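Local atomic coordinates of leucine--trna ligase (Agrobacterium radiobacter, PDB entry 5AH5), a protein that probably joins leucine to its cognate tRNA at the expense of ATP, as a class I aminoacyl-tRNA synthetase that binds zinc. Residues L445-L453 / P461-M469; V131-Y142 / W423-H431. One frame throughout, in Å; residues are numbered along the deposited sequence.

Contact 1: L445-L453 / P461-M469; sequences LPILLPDHL and PLSRDESWM
The indole N-H of Trp468 reaches the carbonyl oxygen of Leu448 in a short, nearly straight hydrogen bond, NE1 to O 2.8 Å with an N-H...O angle of 171°. The oxygen lies close to the ring plane, so the bond meets the indole at its edge, while one face is taken by apolar groups. Pro450 lies over that face: its CD sits 3.6 Å from the centroid of the five-membered ring, a CH-pi contact in which the two side chains run roughly perpendicular to each other. Leu462 CD2 stands over the rim of the same face and abuts the proline, 3.5 Å from Pro450 CD, tighter than usual for two carbons. Ile447 approaches the six-membered ring obliquely, with CG2 3.7 Å from Trp468 CZ2.

Asp465 is the N-cap of helix 466-469. With CG anti to the backbone N (chi1 -172°), its OD1 accepts from Trp468 N at 3.0 Å, the donor standing above the carboxylate plane. OD2 serves the other segment, lying 3.5 Å from Pro450 CB and receiving a hydrogen from a water that also donates to His452 O, 2.8 Å from the water oxygen.

The contact thus joins an extended, proline-containing loop to the start of a one-turn helix in the zinc-bearing part of the enzyme, away from the annotated sites. The in-plane N-H bond and the proline over the face together limit rotation of the indole, while Asp465, three residues earlier, caps the backbone from which it springs and, through water, links helix and loop.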
loop_
_atom_site.group_PDB
_atom_site.type_symbol
_atom_site.label_atom_id
_atom_site.label_comp_id
_atom_site.label_asym_id
_atom_site.label_seq_id
_atom_site.Cartn_x
_atom_site.Cartn_y
_atom_site.Cartn_z
ATOM N N LEU B 445 16.574 -6.598 -27.777
ATOM C CA LEU B 445 16.332 -6.259 -26.376
ATOM C C LEU B 445 17.422 -6.643 -25.420
ATOM O O LEU B 445 18.054 -7.676 -25.581
ATOM C CB LEU B 445 14.978 -6.819 -25.927
ATOM C CG LEU B 445 13.783 -6.303 -26.730
ATOM C CD1 LEU B 445 12.488 -6.865 -26.235
ATOM C CD2 LEU B 445 13.700 -4.791 -26.807
ATOM N N PRO B 446 17.713 -5.816 -24.402
ATOM C CA PRO B 446 17.057 -4.580 -24.081
ATOM C C PRO B 446 17.616 -3.359 -24.811
ATOM O O PRO B 446 18.807 -3.307 -25.048
ATOM C CB PRO B 446 17.383 -4.410 -22.571
ATOM C CG PRO B 446 18.728 -5.018 -22.479
ATOM C CD PRO B 446 18.714 -6.199 -23.413
ATOM N N ILE B 447 16.748 -2.370 -25.080
ATOM C CA ILE B 447 17.211 -1.017 -25.423
ATOM C C ILE B 447 17.610 -0.297 -24.129
ATOM O O ILE B 447 16.755 0.058 -23.281
ATOM C CB ILE B 447 16.134 -0.252 -26.196
ATOM C CG1 ILE B 447 15.721 -1.020 -27.464
ATOM C CG2 ILE B 447 16.665 1.120 -26.574
ATOM C CD1 ILE B 447 16.879 -1.618 -28.243
ATOM N N LEU B 448 18.900 -0.175 -23.930
ATOM C CA LEU B 448 19.471 0.537 -22.816
ATOM C C LEU B 448 19.703 2.025 -23.107
ATOM O O LEU B 448 19.987 2.408 -24.240
ATOM C CB LEU B 448 20.797 -0.101 -22.411
ATOM C CG LEU B 448 20.671 -1.588 -22.027
ATOM C CD1 LEU B 448 22.048 -2.030 -21.563
ATOM C CD2 LEU B 448 19.607 -1.758 -20.909
ATOM N N LEU B 449 19.681 2.822 -22.032
ATOM C CA LEU B 449 19.987 4.217 -22.120
ATOM C C LEU B 449 21.383 4.438 -22.618
ATOM O O LEU B 449 22.261 3.709 -22.201
ATOM C CB LEU B 449 19.909 4.861 -20.742
ATOM C CG LEU B 449 18.487 5.010 -20.206
ATOM C CD1 LEU B 449 18.521 5.518 -18.776
ATOM C CD2 LEU B 449 17.607 5.846 -21.097
ATOM N N PRO B 450 21.636 5.568 -23.319
ATOM C CA PRO B 450 23.058 5.887 -23.563
ATOM C C PRO B 450 23.694 6.297 -22.241
ATOM O O PRO B 450 22.969 6.826 -21.407
ATOM C CB PRO B 450 22.982 7.098 -24.537
ATOM C CG PRO B 450 21.703 7.756 -24.205
ATOM C CD PRO B 450 20.741 6.660 -23.763
ATOM N N ASP B 451 24.986 6.056 -22.010
ATOM C CA ASP B 451 25.621 6.491 -20.777
ATOM C C ASP B 451 25.633 7.991 -20.508
ATOM O O ASP B 451 25.629 8.384 -19.332
ATOM C CB ASP B 451 27.059 6.019 -20.657
ATOM C CG ASP B 451 27.157 4.563 -20.219
ATOM O OD1 ASP B 451 26.172 3.840 -20.397
ATOM O OD2 ASP B 451 28.234 4.148 -19.752
ATOM N N HIS B 452 25.669 8.816 -21.562
ATOM C CA HIS B 452 25.809 10.277 -21.412
ATOM C C HIS B 452 24.459 10.854 -21.572
ATOM O O HIS B 452 23.644 10.331 -22.289
ATOM C CB HIS B 452 26.863 10.882 -22.377
ATOM C CG HIS B 452 28.257 10.495 -21.995
ATOM N ND1 HIS B 452 28.972 9.529 -22.667
ATOM C CD2 HIS B 452 29.011 10.833 -20.921
ATOM C CE1 HIS B 452 30.139 9.351 -22.071
ATOM N NE2 HIS B 452 30.182 10.120 -21.001
ATOM N N LEU B 453 24.180 11.872 -20.778
ATOM C CA LEU B 453 22.898 12.523 -20.837
ATOM C C LEU B 453 23.164 13.929 -21.372
ATOM O O LEU B 453 24.162 14.530 -21.065
ATOM C CB LEU B 453 22.225 12.478 -19.449
ATOM C CG LEU B 453 22.368 13.582 -18.427
ATOM C CD1 LEU B 453 21.493 14.782 -18.800
ATOM C CD2 LEU B 453 21.964 13.002 -17.075
ATOM N N PRO B 461 15.120 14.596 -23.592
ATOM C CA PRO B 461 16.564 14.435 -23.488
ATOM C C PRO B 461 17.138 13.358 -24.439
ATOM O O PRO B 461 18.250 13.553 -24.966
ATOM C CB PRO B 461 16.775 14.067 -22.029
ATOM C CG PRO B 461 15.615 14.658 -21.298
ATOM C CD PRO B 461 14.470 14.704 -22.260
ATOM N N LEU B 462 16.408 12.262 -24.673
ATOM C CA LEU B 462 16.990 11.202 -25.533
ATOM C C LEU B 462 16.999 11.629 -26.978
ATOM O O LEU B 462 17.887 11.250 -27.694
ATOM C CB LEU B 462 16.264 9.876 -25.416
ATOM C CG LEU B 462 16.490 9.146 -24.090
ATOM C CD1 LEU B 462 15.437 8.048 -23.914
ATOM C CD2 LEU B 462 17.897 8.611 -24.045
ATOM N N SER B 463 15.982 12.397 -27.395
ATOM C CA SER B 463 15.885 12.923 -28.729
ATOM C C SER B 463 17.096 13.755 -29.184
ATOM O O SER B 463 17.266 13.935 -30.342
ATOM C CB SER B 463 14.612 13.785 -28.904
ATOM O OG SER B 463 14.887 15.078 -28.433
ATOM N N ARG B 464 17.917 14.237 -28.265
ATOM C CA ARG B 464 19.063 15.076 -28.553
ATOM C C ARG B 464 20.277 14.262 -28.893
ATOM O O ARG B 464 21.338 14.841 -29.193
ATOM C CB ARG B 464 19.411 15.910 -27.309
ATOM C CG ARG B 464 18.295 16.861 -26.911
ATOM C CD ARG B 464 18.459 17.367 -25.490
ATOM N NE ARG B 464 17.183 17.847 -24.997
ATOM C CZ ARG B 464 16.912 18.134 -23.734
ATOM N NH1 ARG B 464 17.836 18.073 -22.783
ATOM N NH2 ARG B 464 15.682 18.484 -23.449
ATOM N N ASP B 465 20.153 12.938 -28.750
ATOM C CA ASP B 465 21.283 12.051 -28.872
ATOM C C ASP B 465 21.105 11.360 -30.172
ATOM O O ASP B 465 20.476 10.312 -30.209
ATOM C CB ASP B 465 21.315 10.996 -27.755
ATOM C CG ASP B 465 22.594 10.188 -27.779
ATOM O OD1 ASP B 465 23.128 9.974 -28.912
ATOM O OD2 ASP B 465 23.101 9.787 -26.699
ATOM N N GLU B 466 21.736 11.906 -31.210
ATOM C CA GLU B 466 21.506 11.467 -32.571
ATOM C C GLU B 466 21.992 10.068 -32.841
ATOM O O GLU B 466 21.298 9.371 -33.541
ATOM C CB GLU B 466 22.127 12.463 -33.617
ATOM C CG GLU B 466 21.587 12.269 -35.029
ATOM C CD GLU B 466 22.098 13.310 -36.049
ATOM O OE1 GLU B 466 23.324 13.335 -36.322
ATOM O OE2 GLU B 466 21.260 14.102 -36.555
ATOM N N SER B 467 23.137 9.635 -32.311
ATOM C CA SER B 467 23.543 8.268 -32.580
ATOM C C SER B 467 22.690 7.287 -31.807
ATOM O O SER B 467 22.229 6.279 -32.386
ATOM C CB SER B 467 25.009 7.981 -32.362
ATOM O OG SER B 467 25.510 8.593 -31.220
ATOM N N TRP B 468 22.347 7.600 -30.556
ATOM C CA TRP B 468 21.381 6.683 -29.833
ATOM C C TRP B 468 20.045 6.606 -30.569
ATOM O O TRP B 468 19.470 5.530 -30.739
ATOM C CB TRP B 468 21.235 7.114 -28.410
ATOM C CG TRP B 468 20.407 6.097 -27.579
ATOM C CD1 TRP B 468 20.885 5.076 -26.816
ATOM C CD2 TRP B 468 19.005 6.087 -27.451
ATOM N NE1 TRP B 468 19.824 4.424 -26.218
ATOM C CE2 TRP B 468 18.661 5.016 -26.617
ATOM C CE3 TRP B 468 17.991 6.892 -27.950
ATOM C CZ2 TRP B 468 17.323 4.745 -26.249
ATOM C CZ3 TRP B 468 16.673 6.608 -27.604
ATOM C CH2 TRP B 468 16.357 5.519 -26.788
ATOM N N MET B 469 19.540 7.720 -31.086
ATOM C CA MET B 469 18.251 7.695 -31.789
ATOM C C MET B 469 18.159 6.915 -33.132
ATOM O O MET B 469 17.046 6.510 -33.561
ATOM C CB MET B 469 17.777 9.142 -32.048
ATOM C CG MET B 469 17.361 9.888 -30.786
ATOM S SD MET B 469 15.809 9.221 -30.117
ATOM C CE MET B 469 14.597 9.930 -31.204
HETATM O O HOH W 1 22.195 11.166 -24.526
#

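Contact 2: V131-Y142 / W423-H431; sequences VLAQQKLFLDLY and WGCPIPIIH
Phe138 carries CG anti to its backbone nitrogen (chi1 178°), which swings the phenyl ring off helix 128-143 against Pro428, whereas Gln135 one turn earlier has CG beside its own nitrogen (chi1 -71°) and runs extended toward Pro426. Pro428 CD stands over one face of the phenyl, 4.2 Å from its centroid and displaced toward the rim, in a CH-pi contact. Ile427 CG2 and Ile429 CG1 come to the same ring obliquely, at CZ and CE1.

Pro428, the centre of an inverse gamma turn, wedges between successive helical turns: its CG lies 3.8 Å from Gln135 CB and equally near Leu139 CG. Leu139 runs alongside the proline, pointing the other way, and brings CD2 to 3.4 Å from Pro428 O. Farther along, Ile429 CD1 rests over a face of the Tyr142 ring, 4.1 Å from CE2, and the Tyr142 hydroxyl bonds to Thr437. At the other end Cys425 SG packs on Val131 CG1 at 3.9 Å, and Gln134 NE2, which hydrogen-bonds Asp492, passes beside the cysteine CB.

The one direct hydrogen bond runs from Gln135 NE2 to Pro426 O, 3.0 Å long with an N-H...O angle of 163°. It lies near the amide plane of the glutamine but rises above the carbonyl plane. Gln135 OE1 is engaged separately by Ile447 N.

Helix 128-143 packs on strand 425-432 of the antiparallel sheet, which ends in the zinc ligand Cys432; the Ile429 side chain lies about 11 Å from the zinc ion. The packing is largely apolar; one buried amide, satisfying two backbone groups, is held against rotation.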
loop_
_atom_site.group_PDB
_atom_site.type_symbol
_atom_site.label_atom_id
_atom_site.label_comp_id
_atom_site.label_asym_id
_atom_site.label_seq_id
_atom_site.Cartn_x
_atom_site.Cartn_y
_atom_site.Cartn_z
ATOM N N VAL B 131 15.033 -3.988 -17.108
ATOM C CA VAL B 131 14.603 -3.308 -18.343
ATOM C C VAL B 131 14.191 -4.279 -19.437
ATOM O O VAL B 131 13.163 -4.094 -20.115
ATOM C CB VAL B 131 15.786 -2.393 -18.840
ATOM C CG1 VAL B 131 15.528 -1.836 -20.207
ATOM C CG2 VAL B 131 16.005 -1.265 -17.880
ATOM N N LEU B 132 14.988 -5.324 -19.625
ATOM C CA LEU B 132 14.664 -6.412 -20.621
ATOM C C LEU B 132 13.256 -6.981 -20.353
ATOM O O LEU B 132 12.296 -6.950 -21.199
ATOM C CB LEU B 132 15.765 -7.542 -20.525
ATOM C CG LEU B 132 15.478 -8.853 -21.310
ATOM C CD1 LEU B 132 15.169 -8.596 -22.786
ATOM C CD2 LEU B 132 16.655 -9.810 -21.194
ATOM N N ALA B 133 13.064 -7.384 -19.104
ATOM C CA ALA B 133 11.731 -7.862 -18.708
ATOM C C ALA B 133 10.618 -6.888 -18.961
ATOM O O ALA B 133 9.583 -7.239 -19.553
ATOM C CB ALA B 133 11.759 -8.284 -17.258
ATOM N N GLN B 134 10.812 -5.620 -18.618
ATOM C CA GLN B 134 9.713 -4.684 -18.780
ATOM C C GLN B 134 9.441 -4.366 -20.216
ATOM O O GLN B 134 8.292 -4.149 -20.607
ATOM C CB GLN B 134 10.040 -3.401 -18.008
ATOM C CG GLN B 134 8.881 -2.427 -17.896
ATOM C CD GLN B 134 9.019 -1.533 -16.658
ATOM O OE1 GLN B 134 8.905 -2.012 -15.530
ATOM N NE2 GLN B 134 9.311 -0.258 -16.864
ATOM N N GLN B 135 10.506 -4.342 -21.035
ATOM C CA GLN B 135 10.356 -4.073 -22.470
ATOM C C GLN B 135 9.598 -5.207 -23.106
ATOM O O GLN B 135 8.702 -4.966 -23.914
ATOM C CB GLN B 135 11.701 -3.784 -23.120
ATOM C CG GLN B 135 12.254 -2.425 -22.682
ATOM C CD GLN B 135 13.664 -2.124 -23.218
ATOM O OE1 GLN B 135 14.450 -3.012 -23.578
ATOM N NE2 GLN B 135 13.977 -0.852 -23.260
ATOM N N LYS B 136 9.861 -6.427 -22.677
ATOM C CA LYS B 136 9.048 -7.559 -23.178
ATOM C C LYS B 136 7.641 -7.453 -22.803
ATOM O O LYS B 136 6.741 -7.649 -23.655
ATOM C CB LYS B 136 9.553 -8.903 -22.711
ATOM C CG LYS B 136 10.907 -9.255 -23.245
ATOM C CD LYS B 136 11.266 -10.648 -22.757
ATOM C CE LYS B 136 12.645 -11.037 -23.177
ATOM N NZ LYS B 136 12.775 -12.516 -23.181
ATOM N N LEU B 137 7.400 -7.110 -21.530
ATOM C CA LEU B 137 6.015 -6.917 -21.097
ATOM C C LEU B 137 5.358 -5.779 -21.870
ATOM O O LEU B 137 4.218 -5.885 -22.284
ATOM C CB LEU B 137 5.938 -6.627 -19.596
ATOM C CG LEU B 137 6.140 -7.773 -18.603
ATOM C CD1 LEU B 137 5.755 -7.208 -17.240
ATOM C CD2 LEU B 137 5.286 -8.969 -18.946
ATOM N N PHE B 138 6.088 -4.675 -22.085
ATOM C CA PHE B 138 5.496 -3.539 -22.829
ATOM C C PHE B 138 5.075 -4.004 -24.215
ATOM O O PHE B 138 3.962 -3.684 -24.668
ATOM C CB PHE B 138 6.481 -2.410 -22.907
ATOM C CG PHE B 138 6.002 -1.224 -23.689
ATOM C CD1 PHE B 138 5.982 -1.236 -25.095
ATOM C CD2 PHE B 138 5.658 -0.040 -23.038
ATOM C CE1 PHE B 138 5.538 -0.118 -25.804
ATOM C CE2 PHE B 138 5.271 1.080 -23.755
ATOM C CZ PHE B 138 5.193 1.031 -25.129
ATOM N N LEU B 139 5.947 -4.764 -24.881
ATOM C CA LEU B 139 5.648 -5.210 -26.273
ATOM C C LEU B 139 4.512 -6.200 -26.336
ATOM O O LEU B 139 3.682 -6.159 -27.274
ATOM C CB LEU B 139 6.902 -5.749 -26.970
ATOM C CG LEU B 139 7.898 -4.625 -27.249
ATOM C CD1 LEU B 139 9.189 -5.183 -27.812
ATOM C CD2 LEU B 139 7.319 -3.582 -28.206
ATOM N N ASP B 140 4.415 -7.056 -25.321
ATOM C CA ASP B 140 3.203 -7.938 -25.204
ATOM C C ASP B 140 1.915 -7.138 -25.051
ATOM O O ASP B 140 0.943 -7.307 -25.830
ATOM C CB ASP B 140 3.416 -9.006 -24.148
ATOM C CG ASP B 140 2.432 -10.165 -24.256
ATOM O OD1 ASP B 140 1.880 -10.427 -25.343
ATOM O OD2 ASP B 140 2.180 -10.798 -23.204
ATOM N N LEU B 141 1.908 -6.165 -24.150
ATOM C CA LEU B 141 0.710 -5.336 -23.977
ATOM C C LEU B 141 0.407 -4.501 -25.216
ATOM O O LEU B 141 -0.775 -4.261 -25.541
ATOM C CB LEU B 141 0.834 -4.439 -22.741
ATOM C CG LEU B 141 0.411 -5.105 -21.397
ATOM C CD1 LEU B 141 1.276 -6.277 -20.939
ATOM C CD2 LEU B 141 0.411 -4.012 -20.338
ATOM N N TYR B 142 1.469 -4.030 -25.897
ATOM C CA TYR B 142 1.306 -3.344 -27.185
ATOM C C TYR B 142 0.695 -4.252 -28.259
ATOM O O TYR B 142 -0.302 -3.874 -28.853
ATOM C CB TYR B 142 2.646 -2.773 -27.669
ATOM C CG TYR B 142 2.579 -2.074 -29.017
ATOM C CD1 TYR B 142 1.755 -0.957 -29.239
ATOM C CD2 TYR B 142 3.348 -2.533 -30.072
ATOM C CE1 TYR B 142 1.691 -0.335 -30.491
ATOM C CE2 TYR B 142 3.303 -1.928 -31.314
ATOM C CZ TYR B 142 2.482 -0.844 -31.515
ATOM O OH TYR B 142 2.525 -0.299 -32.751
ATOM N N TRP B 423 15.874 9.486 -17.403
ATOM C CA TRP B 423 16.160 8.468 -16.401
ATOM C C TRP B 423 14.911 7.648 -16.179
ATOM O O TRP B 423 14.128 7.882 -15.223
ATOM C CB TRP B 423 16.752 9.088 -15.148
ATOM C CG TRP B 423 17.210 8.063 -14.181
ATOM C CD1 TRP B 423 16.646 7.811 -12.933
ATOM C CD2 TRP B 423 18.281 7.112 -14.343
ATOM N NE1 TRP B 423 17.326 6.799 -12.335
ATOM C CE2 TRP B 423 18.308 6.328 -13.180
ATOM C CE3 TRP B 423 19.207 6.818 -15.390
ATOM C CZ2 TRP B 423 19.253 5.305 -12.981
ATOM C CZ3 TRP B 423 20.142 5.792 -15.209
ATOM C CH2 TRP B 423 20.142 5.023 -14.023
ATOM N N GLY B 424 14.680 6.758 -17.143
ATOM C CA GLY B 424 13.589 5.751 -17.067
ATOM C C GLY B 424 13.800 4.690 -18.114
ATOM O O GLY B 424 14.757 4.738 -18.947
ATOM N N CYS B 425 12.891 3.761 -18.143
ATOM C CA CYS B 425 13.027 2.600 -19.041
ATOM C C CYS B 425 12.733 3.010 -20.481
ATOM O O CYS B 425 11.627 3.481 -20.742
ATOM C CB CYS B 425 12.034 1.533 -18.617
ATOM S SG CYS B 425 12.213 0.008 -19.537
ATOM N N PRO B 426 13.687 2.793 -21.448
ATOM C CA PRO B 426 13.325 3.145 -22.798
ATOM C C PRO B 426 12.133 2.413 -23.335
ATOM O O PRO B 426 11.901 1.269 -22.960
ATOM C CB PRO B 426 14.622 2.868 -23.620
ATOM C CG PRO B 426 15.712 2.943 -22.616
ATOM C CD PRO B 426 15.100 2.397 -21.351
ATOM N N ILE B 427 11.330 3.108 -24.138
ATOM C CA ILE B 427 10.182 2.552 -24.828
ATOM C C ILE B 427 10.714 1.805 -26.080
ATOM O O ILE B 427 11.339 2.432 -26.909
ATOM C CB ILE B 427 9.228 3.666 -25.184
ATOM C CG1 ILE B 427 8.645 4.214 -23.862
ATOM C CG2 ILE B 427 8.132 3.189 -26.167
ATOM C CD1 ILE B 427 7.437 5.129 -24.024
ATOM N N PRO B 428 10.505 0.463 -26.170
ATOM C CA PRO B 428 11.179 -0.424 -27.138
ATOM C C PRO B 428 10.432 -0.439 -28.484
ATOM O O PRO B 428 9.909 -1.467 -28.961
ATOM C CB PRO B 428 11.166 -1.772 -26.413
ATOM C CG PRO B 428 9.813 -1.747 -25.759
ATOM C CD PRO B 428 9.709 -0.333 -25.200
ATOM N N ILE B 429 10.338 0.760 -29.046
ATOM C CA ILE B 429 9.591 1.049 -30.269
ATOM C C ILE B 429 10.521 1.820 -31.223
ATOM O O ILE B 429 11.413 2.596 -30.787
ATOM C CB ILE B 429 8.366 1.872 -29.955
ATOM C CG1 ILE B 429 7.397 1.050 -29.095
ATOM C CG2 ILE B 429 7.655 2.351 -31.236
ATOM C CD1 ILE B 429 6.581 0.026 -29.853
ATOM N N ILE B 430 10.417 1.479 -32.502
ATOM C CA ILE B 430 11.087 2.203 -33.547
ATOM C C ILE B 430 10.049 2.887 -34.407
ATOM O O ILE B 430 9.101 2.292 -34.781
ATOM C CB ILE B 430 11.979 1.273 -34.366
ATOM C CG1 ILE B 430 13.180 0.858 -33.470
ATOM C CG2 ILE B 430 12.501 2.010 -35.623
ATOM C CD1 ILE B 430 14.073 -0.260 -33.991
ATOM N N HIS B 431 10.245 4.169 -34.716
ATOM C CA HIS B 431 9.324 4.888 -35.582
ATOM C C HIS B 431 9.924 5.039 -37.004
ATOM O O HIS B 431 11.030 5.627 -37.192
ATOM C CB HIS B 431 9.040 6.272 -35.013
ATOM C CG HIS B 431 8.397 6.249 -33.656
ATOM N ND1 HIS B 431 7.055 6.452 -33.477
ATOM C CD2 HIS B 431 8.921 6.082 -32.419
ATOM C CE1 HIS B 431 6.778 6.438 -32.189
ATOM N NE2 HIS B 431 7.895 6.226 -31.527
#

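How the contacts relate
From the N terminus, helix 128-143 comes first, and contact 2 closes a long loop of 280 residues when the chain returns along strand 425-432. Contact 1 follows in series and closes a short one of seven residues, between the loop after strand 438-439 and helix 466-469; the two neither nest nor cross. They do touch: Leu445 packs against Leu132 of the helix, and Ile447 against Pro426 of the strand. Segment 445-453 thus lies against both partners of contact 2, tying helix 128-143 to the antiparallel sheet, whose strand 425-432 carries Cys432, one of the four zinc ligands.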